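Local structure of mandelate racemase/muconate lactonizing enzyme-like protein (Rubrobacter xylanophilus DSM 9941, 3CYJ) at residues Val134-Phe140 with Ile160-Lys166; Gly139-Tyr143 with Tyr318-His322; Gln149-Gly153 with Ala181-Ile185. The protein is a member of the enolase superfamily, pairing an enolase-type N-terminal domain with a TIM-barrel-like domain that holds a sodium ion in this model. All blocks are in the same frame, centred on the assembly; numbering follows the deposited sequence.

Contact 1 (Val134-Phe140 with Ile160-Lys166)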
loop_
_atom_site.group_PDB
_atom_site.type_symbol
_atom_site.label_atom_id
_atom_site.label_comp_id
_atom_site.label_asym_id
_atom_site.label_seq_id
_atom_site.Cartn_x
_atom_site.Cartn_y
_atom_site.Cartn_z
ATOM N N VAL A 134 13.341 7.327 35.773
ATOM C CA VAL A 134 12.450 8.457 35.579
ATOM C C VAL A 134 13.104 9.565 34.776
ATOM O O VAL A 134 14.352 9.612 34.613
ATOM C CB VAL A 134 11.903 9.051 36.922
ATOM C CG1 VAL A 134 11.402 7.969 37.820
ATOM C CG2 VAL A 134 12.954 9.926 37.653
ATOM N N TYR A 135 12.282 10.463 34.233
ATOM C CA TYR A 135 12.832 11.763 33.871
ATOM C C TYR A 135 12.049 12.838 34.618
ATOM O O TYR A 135 10.830 12.697 34.820
ATOM C CB TYR A 135 12.803 11.991 32.353
ATOM C CG TYR A 135 11.435 12.039 31.711
ATOM C CD1 TYR A 135 10.782 13.252 31.513
ATOM C CD2 TYR A 135 10.827 10.868 31.232
ATOM C CE1 TYR A 135 9.562 13.327 30.894
ATOM C CE2 TYR A 135 9.583 10.914 30.608
ATOM C CZ TYR A 135 8.973 12.153 30.434
ATOM O OH TYR A 135 7.767 12.213 29.817
ATOM N N GLY A 136 12.755 13.890 35.037
ATOM C CA GLY A 136 12.123 15.045 35.630
ATOM C C GLY A 136 11.421 15.864 34.558
ATOM O O GLY A 136 12.013 16.205 33.537
ATOM N N SER A 137 10.150 16.202 34.777
ATOM C CA SER A 137 9.355 16.830 33.705
ATOM C C SER A 137 8.630 18.136 34.186
ATOM O O SER A 137 7.836 18.088 35.098
ATOM C CB SER A 137 8.362 15.805 33.152
ATOM O OG SER A 137 7.489 16.421 32.205
ATOM N N GLY A 138 8.953 19.278 33.584
ATOM C CA GLY A 138 8.344 20.556 33.904
ATOM C C GLY A 138 8.677 21.547 32.804
ATOM O O GLY A 138 8.342 21.313 31.614
ATOM N N GLY A 139 9.340 22.651 33.152
ATOM C CA GLY A 139 9.943 23.541 32.139
ATOM C C GLY A 139 8.868 24.230 31.326
ATOM O O GLY A 139 9.018 24.410 30.092
ATOM N N PHE A 140 7.798 24.620 32.021
ATOM C CA PHE A 140 6.641 25.246 31.394
ATOM C C PHE A 140 7.026 26.517 30.652
ATOM O O PHE A 140 8.029 27.194 31.006
ATOM C CB PHE A 140 5.529 25.479 32.418
ATOM C CG PHE A 140 5.210 24.257 33.189
ATOM C CD1 PHE A 140 4.437 23.245 32.614
ATOM C CD2 PHE A 140 5.775 24.047 34.451
ATOM C CE1 PHE A 140 4.208 22.049 33.325
ATOM C CE2 PHE A 140 5.545 22.874 35.180
ATOM C CZ PHE A 140 4.754 21.867 34.625
ATOM N N ILE A 160 19.132 12.875 38.557
ATOM C CA ILE A 160 18.153 12.447 37.525
ATOM C C ILE A 160 18.731 12.849 36.170
ATOM O O ILE A 160 18.786 14.046 35.847
ATOM C CB ILE A 160 16.751 13.093 37.721
ATOM C CG1 ILE A 160 16.205 12.804 39.119
ATOM C CG2 ILE A 160 15.752 12.623 36.625
ATOM C CD1 ILE A 160 14.911 13.603 39.434
ATOM N N PRO A 161 19.179 11.855 35.375
ATOM C CA PRO A 161 19.978 12.106 34.175
ATOM C C PRO A 161 19.165 12.410 32.890
ATOM O O PRO A 161 19.726 12.390 31.788
ATOM C CB PRO A 161 20.779 10.803 34.027
ATOM C CG PRO A 161 19.847 9.729 34.574
ATOM C CD PRO A 161 18.933 10.410 35.578
ATOM N N ARG A 162 17.877 12.737 33.065
ATOM C CA ARG A 162 16.956 13.026 31.968
ATOM C C ARG A 162 15.943 14.063 32.420
ATOM O O ARG A 162 15.295 13.918 33.454
ATOM C CB ARG A 162 16.199 11.769 31.550
ATOM C CG ARG A 162 17.063 10.673 30.956
ATOM C CD ARG A 162 16.412 9.239 31.077
ATOM N NE ARG A 162 16.071 8.909 32.476
ATOM C CZ ARG A 162 16.813 8.132 33.266
ATOM N NH1 ARG A 162 17.943 7.609 32.801
ATOM N NH2 ARG A 162 16.442 7.879 34.523
ATOM N N VAL A 163 15.807 15.119 31.637
ATOM C CA VAL A 163 14.835 16.141 31.951
ATOM C C VAL A 163 14.026 16.533 30.718
ATOM O O VAL A 163 14.592 16.586 29.575
ATOM C CB VAL A 163 15.464 17.422 32.609
ATOM C CG1 VAL A 163 16.070 17.111 33.990
ATOM C CG2 VAL A 163 16.431 18.114 31.685
ATOM N N LYS A 164 12.728 16.819 30.953
ATOM C CA LYS A 164 11.844 17.364 29.897
ATOM C C LYS A 164 11.301 18.778 30.155
ATOM O O LYS A 164 10.938 19.135 31.266
ATOM C CB LYS A 164 10.684 16.368 29.563
ATOM C CG LYS A 164 9.922 16.630 28.233
ATOM C CD LYS A 164 8.826 15.513 27.964
ATOM C CE LYS A 164 7.584 15.798 28.835
ATOM N NZ LYS A 164 6.506 14.798 28.790
ATOM N N MET A 165 11.250 19.578 29.100
ATOM C CA MET A 165 10.713 20.948 29.136
ATOM C C MET A 165 9.658 21.186 27.997
ATOM O O MET A 165 9.579 20.423 27.027
ATOM C CB MET A 165 11.852 21.980 29.053
ATOM C CG MET A 165 12.777 21.850 27.840
ATOM S SD MET A 165 13.990 23.214 27.528
ATOM C CE MET A 165 12.946 24.652 27.247
ATOM N N LYS A 166 8.848 22.233 28.140
ATOM C CA LYS A 166 7.908 22.642 27.113
ATOM C C LYS A 166 8.495 23.620 26.100
ATOM O O LYS A 166 9.317 24.478 26.426
ATOM C CB LYS A 166 6.679 23.265 27.768
ATOM C CG LYS A 166 6.078 22.473 28.940
ATOM C CD LYS A 166 5.690 21.080 28.523
ATOM C CE LYS A 166 4.545 20.574 29.366
ATOM N NZ LYS A 166 4.523 19.104 29.323
HETATM O O HOH W 1 7.033 18.780 30.756
#
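K164 and Y135 meet on neighbouring parallel strands of the barrel sheet, 132-137 and 162-166, which helix 145-157 joins as a beta-alpha-beta unit. Of all the residues here K164 has the most surface buried by the contact. Its aliphatic part slants past the Y135 ring, with K164 CB 3.5 Å from Y135 CE1, until a bend at chi3 (78°) brings K164 NZ into the plane of that ring at its edge, where it donates to Y135 OH over 3.1 Å. A lysine suits this place because its methylenes pack on the tyrosine while its buried ammonium serves acidic partners: NZ also forms salt bridges with E221, a sodium ligand, and E317. K166 ranks high as well. K166 CG lies 3.7 Å from F140 CA, and the two side chains run alongside each other in the same direction. Further out, K166 NZ bonds to D194, another sodium ligand, and to a water that donates to S137 OG and G138 O, so the lysine is held close to the metal site. S137 OG is hydrogen-bonded to E317, the same glutamate that pairs with K164.

Between the strands the ladder runs through G136 and K164, the K164 N to G136 O bond being short and straight (2.8 Å, 168° at the hydrogen). Beyond it the first strand turns off at G138 and G139; the positive phi of G139 favours glycine. At the other end R162 grips V134 O side-on, with NE at 2.8 Å and NH2 at 2.7 Å, the oxygen lying close to the guanidinium plane.

Contact 2 (Gly139-Tyr143 with Tyr318-His322)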
loop_
_atom_site.group_PDB
_atom_site.type_symbol
_atom_site.label_atom_id
_atom_site.label_comp_id
_atom_site.label_asym_id
_atom_site.label_seq_id
_atom_site.Cartn_x
_atom_site.Cartn_y
_atom_site.Cartn_z
ATOM N N GLY A 139 9.340 22.651 33.152
ATOM C CA GLY A 139 9.943 23.541 32.139
ATOM C C GLY A 139 8.868 24.230 31.326
ATOM O O GLY A 139 9.018 24.410 30.092
ATOM N N PHE A 140 7.798 24.620 32.021
ATOM C CA PHE A 140 6.641 25.246 31.394
ATOM C C PHE A 140 7.026 26.517 30.652
ATOM O O PHE A 140 8.029 27.194 31.006
ATOM C CB PHE A 140 5.529 25.479 32.418
ATOM C CG PHE A 140 5.210 24.257 33.189
ATOM C CD1 PHE A 140 4.437 23.245 32.614
ATOM C CD2 PHE A 140 5.775 24.047 34.451
ATOM C CE1 PHE A 140 4.208 22.049 33.325
ATOM C CE2 PHE A 140 5.545 22.874 35.180
ATOM C CZ PHE A 140 4.754 21.867 34.625
ATOM N N THR A 141 6.235 26.809 29.620
ATOM C CA THR A 141 6.471 27.945 28.760
ATOM C C THR A 141 6.257 29.284 29.469
ATOM O O THR A 141 6.765 30.332 29.013
ATOM C CB THR A 141 5.665 27.846 27.428
ATOM O OG1 THR A 141 4.332 27.389 27.718
ATOM C CG2 THR A 141 6.363 26.874 26.445
ATOM N N SER A 142 5.541 29.250 30.588
ATOM C CA SER A 142 5.386 30.449 31.411
ATOM C C SER A 142 6.624 30.786 32.274
ATOM O O SER A 142 6.730 31.906 32.771
ATOM C CB SER A 142 4.202 30.275 32.359
ATOM O OG SER A 142 4.461 29.146 33.159
ATOM N N TYR A 143 7.512 29.820 32.518
ATOM C CA TYR A 143 8.687 30.080 33.363
ATOM C C TYR A 143 9.638 31.118 32.762
ATOM O O TYR A 143 10.093 30.976 31.600
ATOM C CB TYR A 143 9.501 28.813 33.567
ATOM C CG TYR A 143 8.949 27.851 34.577
ATOM C CD1 TYR A 143 7.729 28.071 35.191
ATOM C CD2 TYR A 143 9.633 26.686 34.884
ATOM C CE1 TYR A 143 7.217 27.152 36.134
ATOM C CE2 TYR A 143 9.143 25.790 35.806
ATOM C CZ TYR A 143 7.938 26.014 36.419
ATOM O OH TYR A 143 7.472 25.068 37.336
ATOM N N TYR A 318 8.393 11.924 35.667
ATOM C CA TYR A 318 8.279 12.473 37.017
ATOM C C TYR A 318 7.703 13.864 36.889
ATOM O O TYR A 318 8.445 14.851 36.855
ATOM C CB TYR A 318 9.681 12.543 37.684
ATOM C CG TYR A 318 9.622 12.877 39.123
ATOM C CD1 TYR A 318 9.149 11.938 40.075
ATOM C CD2 TYR A 318 9.981 14.150 39.556
ATOM C CE1 TYR A 318 9.056 12.274 41.442
ATOM C CE2 TYR A 318 9.879 14.503 40.908
ATOM C CZ TYR A 318 9.428 13.553 41.840
ATOM O OH TYR A 318 9.334 13.919 43.172
ATOM N N PHE A 319 6.385 13.939 36.758
ATOM C CA PHE A 319 5.744 15.201 36.363
ATOM C C PHE A 319 5.596 16.152 37.537
ATOM O O PHE A 319 5.015 15.796 38.567
ATOM C CB PHE A 319 4.368 14.940 35.728
ATOM C CG PHE A 319 3.724 16.199 35.158
ATOM C CD1 PHE A 319 4.440 17.022 34.286
ATOM C CD2 PHE A 319 2.446 16.544 35.491
ATOM C CE1 PHE A 319 3.887 18.168 33.739
ATOM C CE2 PHE A 319 1.842 17.707 34.936
ATOM C CZ PHE A 319 2.575 18.516 34.064
ATOM N N HIS A 320 6.143 17.350 37.389
ATOM C CA HIS A 320 6.144 18.335 38.482
ATOM C C HIS A 320 4.797 18.465 39.168
ATOM O O HIS A 320 4.670 18.139 40.342
ATOM C CB HIS A 320 6.618 19.716 37.989
ATOM C CG HIS A 320 6.435 20.812 39.000
ATOM N ND1 HIS A 320 7.161 20.878 40.180
ATOM C CD2 HIS A 320 5.601 21.883 39.012
ATOM C CE1 HIS A 320 6.760 21.928 40.879
ATOM N NE2 HIS A 320 5.831 22.563 40.183
ATOM N N ASP A 321 3.761 18.916 38.458
ATOM C CA ASP A 321 2.440 19.108 39.099
ATOM C C ASP A 321 2.059 17.945 39.989
ATOM O O ASP A 321 1.536 18.126 41.096
ATOM C CB ASP A 321 1.330 19.303 38.090
ATOM C CG ASP A 321 1.510 20.547 37.227
ATOM O OD1 ASP A 321 2.579 21.168 37.249
ATOM O OD2 ASP A 321 0.576 20.925 36.487
ATOM N N HIS A 322 2.321 16.734 39.490
ATOM C CA HIS A 322 1.777 15.539 40.084
ATOM C C HIS A 322 2.593 15.054 41.221
ATOM O O HIS A 322 2.021 14.680 42.258
ATOM C CB HIS A 322 1.615 14.436 39.041
ATOM C CG HIS A 322 0.575 14.755 38.029
ATOM N ND1 HIS A 322 0.319 13.951 36.940
ATOM C CD2 HIS A 322 -0.271 15.815 37.936
ATOM C CE1 HIS A 322 -0.652 14.491 36.223
ATOM N NE2 HIS A 322 -1.024 15.625 36.807
#
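F140 reaches across to F319, H320 and D321 with the far end of its ring, and it has the largest share of buried surface in this small contact. It opens a type I beta turn that runs to Y143, closed by the bond from Y143 N to F140 O. The F140 side chain leaves the backbone toward 318-322, and chi1 of -51° sets CG anti to the carbonyl carbon. F140 CZ lies 3.9 Å from F319 CE1, with the F319 atom at the edge of the F140 ring; the two side chains cross at about a right angle. CD2 of H320 also meets the F140 edge, 4.0 Å from F140 CE2, while D321 OD1 sits obliquely 3.5 Å from F140 CZ. A phenylalanine suits this place: flat and apolar, it offers its edge to F319 and H320 at once. At the end of the turn, Y143 brings its OH to 4.1 Å from H320 CD2, a loose approach.

The polar ends on the other side have partners of their own: H320 NE2 bonds to D21 and D321 OD2 to W31 NE1. F319 occupies the N-cap position of helix 320-329, so the ring meets the junction where strand 313-319 passes into that helix. The contact lies at the C-terminal ends of the barrel strands, where this model holds its sodium ion. It ties the loop between strand 132-137 and helix 145-157 to this junction, with E24 of strand 8-26 also packing against F140.

Contact 3 (Gln149-Gly153 with Ala181-Ile185)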
loop_
_atom_site.group_PDB
_atom_site.type_symbol
_atom_site.label_atom_id
_atom_site.label_comp_id
_atom_site.label_asym_id
_atom_site.label_seq_id
_atom_site.Cartn_x
_atom_site.Cartn_y
_atom_site.Cartn_z
ATOM N N GLN A 149 15.883 27.227 34.409
ATOM C CA GLN A 149 17.211 26.689 34.741
ATOM C C GLN A 149 17.285 26.050 36.120
ATOM O O GLN A 149 17.936 25.038 36.293
ATOM C CB GLN A 149 18.255 27.792 34.642
ATOM C CG GLN A 149 18.475 28.300 33.266
ATOM C CD GLN A 149 19.706 29.202 33.189
ATOM O OE1 GLN A 149 19.745 30.239 33.822
ATOM N NE2 GLN A 149 20.706 28.807 32.381
ATOM N N GLU A 150 16.596 26.631 37.099
ATOM C CA GLU A 150 16.670 26.121 38.463
ATOM C C GLU A 150 15.911 24.818 38.598
ATOM O O GLU A 150 16.318 23.895 39.340
ATOM C CB GLU A 150 16.180 27.160 39.490
ATOM C CG GLU A 150 17.237 28.248 39.767
ATOM C CD GLU A 150 16.712 29.504 40.518
ATOM O OE1 GLU A 150 17.553 30.179 41.205
ATOM O OE2 GLU A 150 15.493 29.828 40.417
ATOM N N GLN A 151 14.784 24.724 37.905
ATOM C CA GLN A 151 14.059 23.487 37.973
ATOM C C GLN A 151 14.826 22.329 37.308
ATOM O O GLN A 151 14.989 21.270 37.916
ATOM C CB GLN A 151 12.670 23.609 37.336
ATOM C CG GLN A 151 11.891 22.336 37.508
ATOM C CD GLN A 151 10.514 22.524 37.000
ATOM O OE1 GLN A 151 10.314 22.626 35.774
ATOM N NE2 GLN A 151 9.545 22.643 37.921
ATOM N N LEU A 152 15.262 22.528 36.066
ATOM C CA LEU A 152 16.017 21.497 35.369
ATOM C C LEU A 152 17.351 21.180 36.069
ATOM O O LEU A 152 17.678 20.010 36.267
ATOM C CB LEU A 152 16.282 21.911 33.908
ATOM C CG LEU A 152 15.095 22.090 32.901
ATOM C CD1 LEU A 152 15.528 21.791 31.469
ATOM C CD2 LEU A 152 13.903 21.214 33.203
ATOM N N GLY A 153 18.107 22.218 36.450
ATOM C CA GLY A 153 19.419 22.048 37.089
ATOM C C GLY A 153 19.204 21.288 38.369
ATOM O O GLY A 153 19.954 20.364 38.702
ATOM N N ALA A 181 18.494 25.947 29.014
ATOM C CA ALA A 181 18.310 24.642 29.661
ATOM C C ALA A 181 19.583 23.786 29.523
ATOM O O ALA A 181 19.979 23.087 30.447
ATOM C CB ALA A 181 17.037 23.903 29.068
ATOM N N ARG A 182 20.202 23.820 28.359
ATOM C CA ARG A 182 21.412 23.036 28.155
ATOM C C ARG A 182 22.563 23.493 29.086
ATOM O O ARG A 182 23.340 22.663 29.616
ATOM C CB ARG A 182 21.855 23.066 26.687
ATOM C CG ARG A 182 23.200 22.316 26.428
ATOM C CD ARG A 182 23.131 20.872 26.935
ATOM N NE ARG A 182 22.454 20.018 25.995
ATOM C CZ ARG A 182 22.016 18.800 26.295
ATOM N NH1 ARG A 182 22.197 18.337 27.524
ATOM N NH2 ARG A 182 21.437 18.041 25.361
ATOM N N GLU A 183 22.629 24.810 29.299
ATOM C CA GLU A 183 23.670 25.409 30.110
ATOM C C GLU A 183 23.496 24.945 31.549
ATOM O O GLU A 183 24.445 24.529 32.205
ATOM C CB GLU A 183 23.649 26.941 29.994
ATOM C CG GLU A 183 24.803 27.652 30.756
ATOM C CD GLU A 183 24.497 27.815 32.252
ATOM O OE1 GLU A 183 23.302 28.014 32.594
ATOM O OE2 GLU A 183 25.443 27.710 33.085
ATOM N N ALA A 184 22.258 25.008 32.014
ATOM C CA ALA A 184 21.912 24.522 33.333
ATOM C C ALA A 184 22.257 23.026 33.632
ATOM O O ALA A 184 22.522 22.674 34.768
ATOM C CB ALA A 184 20.450 24.826 33.617
ATOM N N ILE A 185 22.211 22.133 32.656
ATOM C CA ILE A 185 22.281 20.696 32.997
ATOM C C ILE A 185 23.611 20.050 32.586
ATOM O O ILE A 185 24.003 19.006 33.122
ATOM C CB ILE A 185 21.059 19.886 32.377
ATOM C CG1 ILE A 185 21.118 19.930 30.830
ATOM C CG2 ILE A 185 19.703 20.427 32.933
ATOM C CD1 ILE A 185 19.970 19.318 30.080
#
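A181 and L152 touch where helices 145-157 and 174-185, neighbours on the outside of the TIM-barrel-like domain, pack together; the axes of 149-153 and 181-185 come within 8.5 Å and cross at -43°. The A181 methyl lies 3.5 Å from L152 CD1, and its small size lets the leucine come close to the helix backbone. L152 leaves its own helix toward the other and touches the alanine with this CD1 branch. E183, on the exposed side, has CG anti to its backbone N (chi1 -176°) and then bends at chi2, which carries OE1 to 2.7 Å from Q149 NE2; the amide and carboxylate planes are strongly turned against each other. The hydrogen bond of Q149 NE2 goes to A180 O, so the glutamine bridges from its own helix to the backbone of the next.

A184 points toward the first helix, its CB 3.7 Å from Q149 O and 3.8 Å from Q149 CB. Beside it G153, which has no side chain, brings its CA to 3.9 Å from A184 O; small residues on both helices suit this close approach. I185 finishes the helix, placing CG2 3.9 Å from L152 CB while its side chain also packs on V163 and L191 of the barrel strands 162-166 and 190-194.

The chemistry thus changes with depth: apolar carbons fill the inner side facing the strands, whereas the amide and carboxylate lie at the outer margin, where solvent probably competes for them.

Contacts 1 and 2 are buried and contact 3 is only partly so, lying farther from the centre of the chain. Contact 1 is a strand pairing rich in backbone bonds and buried charge near the sodium site; contact 2 joins a loop to a strand-helix junction through aromatic packing; contact 3 packs two outer helices mainly by aliphatic carbons. The first two share G139 and F140, and their strands 132-137 and 313-319 are sheet neighbours, with Y135 O 2.7 Å from Y318 N. Contact 3 backs the sheet of contact 1, where L152 meets V163 and A181 meets M165. Q151 connects the layers, its OE1 accepting from G139 N.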